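Local atomic coordinates of putative acetyl transferase (Pyrococcus furiosus, PDB entry 1VKC), a protein that probably transfers an acyl group, such as acetyl, to a substrate not yet identified, as members of the GNAT acetyltransferase family do. Residues Glu42-Glu45 with Glu46-Glu50; Ile97-Lys101 with Trp102-Leu106. All blocks are in the same frame, centred on the assembly; numbering follows the deposited sequence.

How the contacts relate
Contact 1 lies within the first turns of helix 41-57; contact 2 is the end of strand 90-99 with the loop leading to helix 108-122. Their centres lie 24 Å apart and their nearest atoms about 7 Å, so they do not touch directly. Helix 20-31 connects them: Y44 and E98 both pack on S31, while V100 packs on L26 and H48 hydrogen-bonds D27. The dimer joins them again, since K101 and W102 reach Y32 and I39 of the second subunit, and within a chain those two residues pack against Y44. R104 to L106 of contact 2 begin the sequence that in GNAT enzymes usually binds the acetyl-CoA pyrophosphate; contact 1 has no part in that sequence.

Contact 1 of 2, residues Glu42-Glu45 with Glu46-Glu50; sequences EEYE and ERHEE
Y44 and H48, one helical turn apart, form the close-packed side of this contact, their side chains running alongside each other in the same direction. CB of H48 sits over one face of the Y44 ring, 4.1 Å above the plane and displaced toward the rim. Beyond it the two rings are inclined at 53°, and Y44 OH comes 3.7 Å from H48 CD2. With CG of H48 anti to the backbone N (chi1 179°), the imidazole is carried along the tyrosine toward helix 20-31, where D27 and R28 bind its nitrogens. Beneath them the backbone is regular: H48 N bonds to Y44 O at 2.8 Å, and E49 N to E45 O at 3.0 Å. Helix 41-57 is the second of the two helices that a GNAT fold places between its first and second strands, and Y44 OH ties it to the first through the carbonyl of R28. E45 points its carboxylate at the dimer interface, in a salt bridge with R28 of the second subunit. The other side of the helix is looser, with E46 and R47 exposed to solvent. R47 stretches out to lay its guanidinium over E43 CB, yet R47 NH1 stays 4.6 Å from E43 OE2, which is bonded to S40 N. E42 and E46 bring like charges together, E42 OE1 lying 3.2 Å from E46 OE2 with the carboxylate planes 48° apart; such closeness would probably raise the proton affinity of one of them.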
ATOM      1  N   GLU A  42       5.453  -8.865   4.106  1.00 28.42           N
ATOM      2  CA  GLU A  42       6.896  -8.998   4.058  1.00 29.99           C
ATOM      3  C   GLU A  42       7.366  -9.874   2.879  1.00 29.24           C
ATOM      4  O   GLU A  42       8.365  -9.535   2.213  1.00 29.93           O
ATOM      5  CB  GLU A  42       7.446  -9.568   5.365  1.00 32.98           C
ATOM      6  CG  GLU A  42       8.973  -9.624   5.409  1.00 37.10           C
ATOM      7  CD  GLU A  42       9.614  -8.262   5.190  1.00 42.26           C
ATOM      8  OE1 GLU A  42      10.396  -8.113   4.207  1.00 45.89           O
ATOM      9  OE2 GLU A  42       9.324  -7.329   5.988  1.00 44.78           O
ATOM     10  N   GLU A  43       6.672 -10.994   2.655  1.00 30.20           N
ATOM     11  CA  GLU A  43       6.895 -11.847   1.462  1.00 32.37           C
ATOM     12  C   GLU A  43       6.680 -11.033   0.175  1.00 30.53           C
ATOM     13  O   GLU A  43       7.527 -11.044  -0.720  1.00 31.03           O
ATOM     14  CB  GLU A  43       5.957 -13.071   1.471  1.00 35.00           C
ATOM     15  CG  GLU A  43       6.368 -14.173   2.443  1.00 39.38           C
ATOM     16  CD  GLU A  43       5.258 -15.180   2.772  1.00 42.07           C
ATOM     17  OE1 GLU A  43       5.575 -16.209   3.403  1.00 45.13           O
ATOM     18  OE2 GLU A  43       4.077 -14.968   2.417  1.00 44.74           O
ATOM     19  N   TYR A  44       5.552 -10.318   0.101  1.00 29.32           N
ATOM     20  CA  TYR A  44       5.239  -9.506  -1.076  1.00 27.94           C
ATOM     21  C   TYR A  44       6.371  -8.510  -1.359  1.00 29.87           C
ATOM     22  O   TYR A  44       6.902  -8.447  -2.456  1.00 25.73           O
ATOM     23  CB  TYR A  44       3.901  -8.774  -0.911  1.00 27.12           C
ATOM     24  CG  TYR A  44       3.734  -7.643  -1.896  1.00 27.40           C
ATOM     25  CD1 TYR A  44       3.845  -6.307  -1.493  1.00 27.42           C
ATOM     26  CD2 TYR A  44       3.533  -7.907  -3.255  1.00 27.74           C
ATOM     27  CE1 TYR A  44       3.710  -5.264  -2.414  1.00 26.94           C
ATOM     28  CE2 TYR A  44       3.396  -6.885  -4.166  1.00 26.69           C
ATOM     29  CZ  TYR A  44       3.488  -5.568  -3.750  1.00 28.06           C
ATOM     30  OH  TYR A  44       3.353  -4.582  -4.676  1.00 26.55           O
ATOM     31  N   GLU A  45       6.746  -7.743  -0.342  1.00 30.14           N
ATOM     32  CA  GLU A  45       7.819  -6.758  -0.461  1.00 31.31           C
ATOM     33  C   GLU A  45       9.125  -7.331  -1.040  1.00 29.87           C
ATOM     34  O   GLU A  45       9.740  -6.717  -1.923  1.00 30.50           O
ATOM     35  CB  GLU A  45       8.084  -6.163   0.916  1.00 34.57           C
ATOM     36  CG  GLU A  45       8.612  -4.757   0.929  1.00 37.84           C
ATOM     37  CD  GLU A  45       7.930  -3.909   1.994  1.00 40.61           C
ATOM     38  OE1 GLU A  45       7.573  -2.760   1.681  1.00 38.92           O
ATOM     39  OE2 GLU A  45       7.730  -4.410   3.138  1.00 41.37           O
ATOM     40  N   GLU A  46       9.551  -8.489  -0.541  1.00 28.23           N
ATOM     41  CA  GLU A  46      10.831  -9.103  -0.976  1.00 31.31           C
ATOM     42  C   GLU A  46      10.762  -9.560  -2.435  1.00 30.25           C
ATOM     43  O   GLU A  46      11.713  -9.364  -3.198  1.00 32.44           O
ATOM     44  CB  GLU A  46      11.196 -10.299  -0.083  1.00 35.63           C
ATOM     45  CG  GLU A  46      11.604  -9.897   1.334  1.00 40.04           C
ATOM     46  CD  GLU A  46      11.782 -11.080   2.277  1.00 44.21           C
ATOM     47  OE1 GLU A  46      11.755 -12.252   1.810  1.00 47.77           O
ATOM     48  OE2 GLU A  46      11.945 -10.832   3.498  1.00 46.73           O
ATOM     49  N   ARG A  47       9.639 -10.173  -2.794  1.00 31.28           N
ATOM     50  CA  ARG A  47       9.383 -10.641  -4.175  1.00 29.35           C
ATOM     51  C   ARG A  47       9.213  -9.478  -5.150  1.00 30.68           C
ATOM     52  O   ARG A  47       9.706  -9.529  -6.291  1.00 28.08           O
ATOM     53  CB  ARG A  47       8.139 -11.499  -4.200  1.00 33.39           C
ATOM     54  CG  ARG A  47       8.297 -12.828  -3.475  1.00 34.38           C
ATOM     55  CD  ARG A  47       7.030 -13.629  -3.418  1.00 37.26           C
ATOM     56  NE  ARG A  47       7.159 -14.742  -2.489  1.00 38.81           N
ATOM     57  CZ  ARG A  47       6.181 -15.550  -2.099  1.00 40.66           C
ATOM     58  NH1 ARG A  47       6.447 -16.509  -1.219  1.00 41.69           N
ATOM     59  NH2 ARG A  47       4.946 -15.417  -2.562  1.00 42.32           N
ATOM     60  N   HIS A  48       8.496  -8.444  -4.721  1.00 26.48           N
ATOM     61  CA  HIS A  48       8.411  -7.215  -5.511  1.00 28.84           C
ATOM     62  C   HIS A  48       9.796  -6.616  -5.782  1.00 30.32           C
ATOM     63  O   HIS A  48      10.074  -6.191  -6.902  1.00 29.98           O
ATOM     64  CB  HIS A  48       7.482  -6.146  -4.880  1.00 26.83           C
ATOM     65  CG  HIS A  48       7.415  -4.876  -5.693  1.00 25.31           C
ATOM     66  ND1 HIS A  48       8.414  -3.922  -5.673  1.00 27.52           N
ATOM     67  CD2 HIS A  48       6.512  -4.448  -6.604  1.00 29.77           C
ATOM     68  CE1 HIS A  48       8.109  -2.946  -6.510  1.00 27.34           C
ATOM     69  NE2 HIS A  48       6.962  -3.242  -7.090  1.00 26.22           N
ATOM     70  N   GLU A  49      10.671  -6.583  -4.772  1.00 32.19           N
ATOM     71  CA  GLU A  49      12.018  -6.055  -4.966  1.00 32.99           C
ATOM     72  C   GLU A  49      12.804  -6.942  -5.947  1.00 33.84           C
ATOM     73  O   GLU A  49      13.414  -6.438  -6.880  1.00 36.03           O
ATOM     74  CB  GLU A  49      12.773  -5.954  -3.632  1.00 36.67           C
ATOM     75  CG  GLU A  49      14.180  -5.376  -3.734  1.00 38.64           C
ATOM     76  CD  GLU A  49      14.202  -3.936  -4.212  1.00 41.49           C
ATOM     77  OE1 GLU A  49      15.044  -3.605  -5.073  1.00 44.85           O
ATOM     78  OE2 GLU A  49      13.391  -3.127  -3.720  1.00 41.46           O
ATOM     79  N   GLU A  50      12.777  -8.258  -5.717  1.00 32.94           N
ATOM     80  CA  GLU A  50      13.443  -9.228  -6.582  1.00 31.48           C
ATOM     81  C   GLU A  50      13.024  -9.058  -8.059  1.00 32.57           C
ATOM     82  O   GLU A  50      13.871  -8.881  -8.947  1.00 31.48           O
ATOM     83  CB  GLU A  50      13.106 -10.644  -6.130  1.00 33.82           C
TER

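Contact 2 of 2, residues Ile97-Lys101 with Trp102-Leu106; sequences IEVVK and WARGL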
ATOM      1  N   ILE A  97       2.348   1.815 -16.310  1.00 25.71           N
ATOM      2  CA  ILE A  97       1.968   3.214 -16.334  1.00 26.37           C
ATOM      3  C   ILE A  97       1.040   3.439 -15.129  1.00 25.81           C
ATOM      4  O   ILE A  97       0.041   2.745 -14.970  1.00 23.25           O
ATOM      5  CB  ILE A  97       1.342   3.591 -17.684  1.00 31.11           C
ATOM      6  CG1 ILE A  97       0.933   5.061 -17.711  1.00 32.90           C
ATOM      7  CG2 ILE A  97       0.156   2.705 -18.016  1.00 34.91           C
ATOM      8  CD1 ILE A  97       1.016   5.648 -19.096  1.00 35.25           C
ATOM      9  N   GLU A  98       1.430   4.364 -14.258  1.00 24.67           N
ATOM     10  CA  GLU A  98       0.781   4.571 -12.968  1.00 27.44           C
ATOM     11  C   GLU A  98       0.673   6.072 -12.714  1.00 28.13           C
ATOM     12  O   GLU A  98       1.607   6.825 -12.992  1.00 27.84           O
ATOM     13  CB  GLU A  98       1.576   3.856 -11.841  1.00 28.51           C
ATOM     14  CG  GLU A  98       1.368   2.341 -11.819  1.00 31.04           C
ATOM     15  CD  GLU A  98       2.374   1.537 -10.969  1.00 33.45           C
ATOM     16  OE1 GLU A  98       2.198   0.294 -10.870  1.00 35.70           O
ATOM     17  OE2 GLU A  98       3.331   2.103 -10.394  1.00 37.51           O
ATOM     18  N   VAL A  99      -0.494   6.512 -12.250  1.00 28.19           N
ATOM     19  CA  VAL A  99      -0.697   7.907 -11.842  1.00 29.92           C
ATOM     20  C   VAL A  99      -1.228   7.882 -10.398  1.00 31.67           C
ATOM     21  O   VAL A  99      -2.051   7.045 -10.065  1.00 31.10           O
ATOM     22  CB  VAL A  99      -1.668   8.631 -12.792  1.00 28.81           C
ATOM     23  CG1 VAL A  99      -1.978  10.053 -12.310  1.00 29.80           C
ATOM     24  CG2 VAL A  99      -1.106   8.649 -14.221  1.00 30.52           C
ATOM     25  N   VAL A 100      -0.726   8.769  -9.544  1.00 32.92           N
ATOM     26  CA  VAL A 100      -1.150   8.784  -8.134  1.00 32.81           C
ATOM     27  C   VAL A 100      -2.618   9.154  -8.038  1.00 32.70           C
ATOM     28  O   VAL A 100      -3.120   9.909  -8.844  1.00 29.40           O
ATOM     29  CB  VAL A 100      -0.296   9.716  -7.251  1.00 33.86           C
ATOM     30  CG1 VAL A 100       1.107   9.237  -7.222  1.00 35.74           C
ATOM     31  CG2 VAL A 100      -0.386  11.190  -7.719  1.00 33.34           C
ATOM     32  N   LYS A 101      -3.301   8.588  -7.046  1.00 35.65           N
ATOM     33  CA  LYS A 101      -4.764   8.648  -6.968  1.00 36.70           C
ATOM     34  C   LYS A 101      -5.328  10.067  -7.019  1.00 38.14           C
ATOM     35  O   LYS A 101      -6.322  10.317  -7.676  1.00 40.11           O
ATOM     36  CB  LYS A 101      -5.267   7.902  -5.729  1.00 38.61           C
ATOM     37  CG  LYS A 101      -4.641   8.342  -4.399  1.00 40.02           C
ATOM     38  CD  LYS A 101      -5.175   7.501  -3.239  1.00 41.46           C
ATOM     39  CE  LYS A 101      -4.292   7.606  -2.016  1.00 42.78           C
ATOM     40  NZ  LYS A 101      -4.858   6.826  -0.873  1.00 45.16           N
ATOM     41  N   TRP A 102      -4.670  11.006  -6.359  1.00 40.73           N
ATOM     42  CA  TRP A 102      -5.179  12.389  -6.329  1.00 41.03           C
ATOM     43  C   TRP A 102      -4.830  13.214  -7.577  1.00 40.11           C
ATOM     44  O   TRP A 102      -5.314  14.336  -7.724  1.00 38.46           O
ATOM     45  CB  TRP A 102      -4.731  13.120  -5.060  1.00 43.18           C
ATOM     46  CG  TRP A 102      -3.324  12.919  -4.723  1.00 43.34           C
ATOM     47  CD1 TRP A 102      -2.810  11.930  -3.952  1.00 43.09           C
ATOM     48  CD2 TRP A 102      -2.224  13.728  -5.132  1.00 44.09           C
ATOM     49  NE1 TRP A 102      -1.450  12.067  -3.856  1.00 44.17           N
ATOM     50  CE2 TRP A 102      -1.062  13.169  -4.570  1.00 44.38           C
ATOM     51  CE3 TRP A 102      -2.097  14.875  -5.925  1.00 44.25           C
ATOM     52  CZ2 TRP A 102       0.210  13.714  -4.770  1.00 44.46           C
ATOM     53  CZ3 TRP A 102      -0.830  15.419  -6.121  1.00 43.86           C
ATOM     54  CH2 TRP A 102       0.302  14.838  -5.545  1.00 43.80           C
ATOM     55  N   ALA A 103      -4.012  12.667  -8.478  1.00 36.60           N
ATOM     56  CA  ALA A 103      -3.665  13.375  -9.726  1.00 36.85           C
ATOM     57  C   ALA A 103      -4.382  12.771 -10.950  1.00 39.08           C
ATOM     58  O   ALA A 103      -4.120  13.154 -12.090  1.00 36.46           O
ATOM     59  CB  ALA A 103      -2.162  13.356  -9.926  1.00 38.03           C
ATOM     60  N   ARG A 104      -5.289  11.836 -10.705  1.00 40.82           N
ATOM     61  CA  ARG A 104      -6.046  11.202 -11.786  1.00 44.04           C
ATOM     62  C   ARG A 104      -7.100  12.174 -12.327  1.00 43.58           C
ATOM     63  O   ARG A 104      -7.624  13.003 -11.587  1.00 47.00           O
ATOM     64  CB  ARG A 104      -6.646   9.865 -11.313  1.00 44.31           C
ATOM     65  CG  ARG A 104      -5.587   8.730 -11.222  1.00 46.52           C
ATOM     66  CD  ARG A 104      -5.998   7.519 -10.396  1.00 48.42           C
ATOM     67  NE  ARG A 104      -4.857   6.632 -10.093  1.00 49.89           N
ATOM     68  CZ  ARG A 104      -4.784   5.798  -9.039  1.00 49.88           C
ATOM     69  NH1 ARG A 104      -3.696   5.046  -8.857  1.00 49.67           N
ATOM     70  NH2 ARG A 104      -5.785   5.707  -8.158  1.00 51.72           N
ATOM     71  N   GLY A 105      -7.359  12.114 -13.636  1.00 43.13           N
ATOM     72  CA  GLY A 105      -8.351  12.990 -14.275  1.00 40.62           C
ATOM     73  C   GLY A 105      -7.801  14.313 -14.790  1.00 41.31           C
ATOM     74  O   GLY A 105      -8.573  15.253 -15.052  1.00 41.02           O
ATOM     75  N   LEU A 106      -6.474  14.394 -14.933  1.00 37.42           N
ATOM     76  CA  LEU A 106      -5.804  15.558 -15.531  1.00 36.33           C
ATOM     77  C   LEU A 106      -5.101  15.205 -16.862  1.00 32.32           C
ATOM     78  O   LEU A 106      -4.297  15.993 -17.383  1.00 34.84           O
ATOM     79  CB  LEU A 106      -4.794  16.145 -14.543  1.00 39.61           C
ATOM     80  CG  LEU A 106      -5.364  17.063 -13.448  1.00 43.01           C
ATOM     81  CD1 LEU A 106      -6.095  16.278 -12.363  1.00 43.56           C
ATOM     82  CD2 LEU A 106      -4.244  17.888 -12.848  1.00 44.33           C
TER
HETATM   83  O   HOH W   1      -2.557   4.301 -11.937  1.00 36.60           O
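V100 O accepts a hydrogen bond from A103 N at 2.9 Å, closing a type I beta turn with K101 and W102 at its corners, where the chain leaves strand 90-99. V100 CG2 is at the middle of the apolar side: it meets A103 CB at 3.6 Å and also lies over the face of the W102 indole, 4.0 Å from the centroid of the six-membered ring, a CH-pi contact only 17° off the ring normal. The ring gets there because CG of W102 stands between its own backbone N and carbonyl carbon (chi1 45°), folding the indole back beside the valine. L74 also packs against the tryptophan, as does P38 of the second subunit, and W102 NE1 makes a weak bond to I39 O of that subunit. An alanine in place of W102 would probably leave V100 CG2 without its aromatic cover and open a gap at P38 across the dimer interface. R104 heads the arginine-x-x-glycine-x-glycine sequence that follows the fourth strand in GNAT enzymes and typically cradles the pyrophosphate of acetyl-CoA. Here its guanidinium turns back onto the strand end: K101 CA lies 3.2 Å from the plane on one face, offset toward the rim. R104 NE and NH1 both reach V99 O, in weak, strongly bent bonds of 2.8 and 2.9 Å, and a water that accepts from V99 N at 3.0 Å also takes a weak bond from R104 NH1. K101 extends past the R104 guanidinium to Y32 of the second subunit, where NZ hydrogen-bonds the carbonyl and makes a cation-pi contact with the ring, while V99 CG1 packs 4.1 Å from A103 CB, next to I108 of helix 108-122.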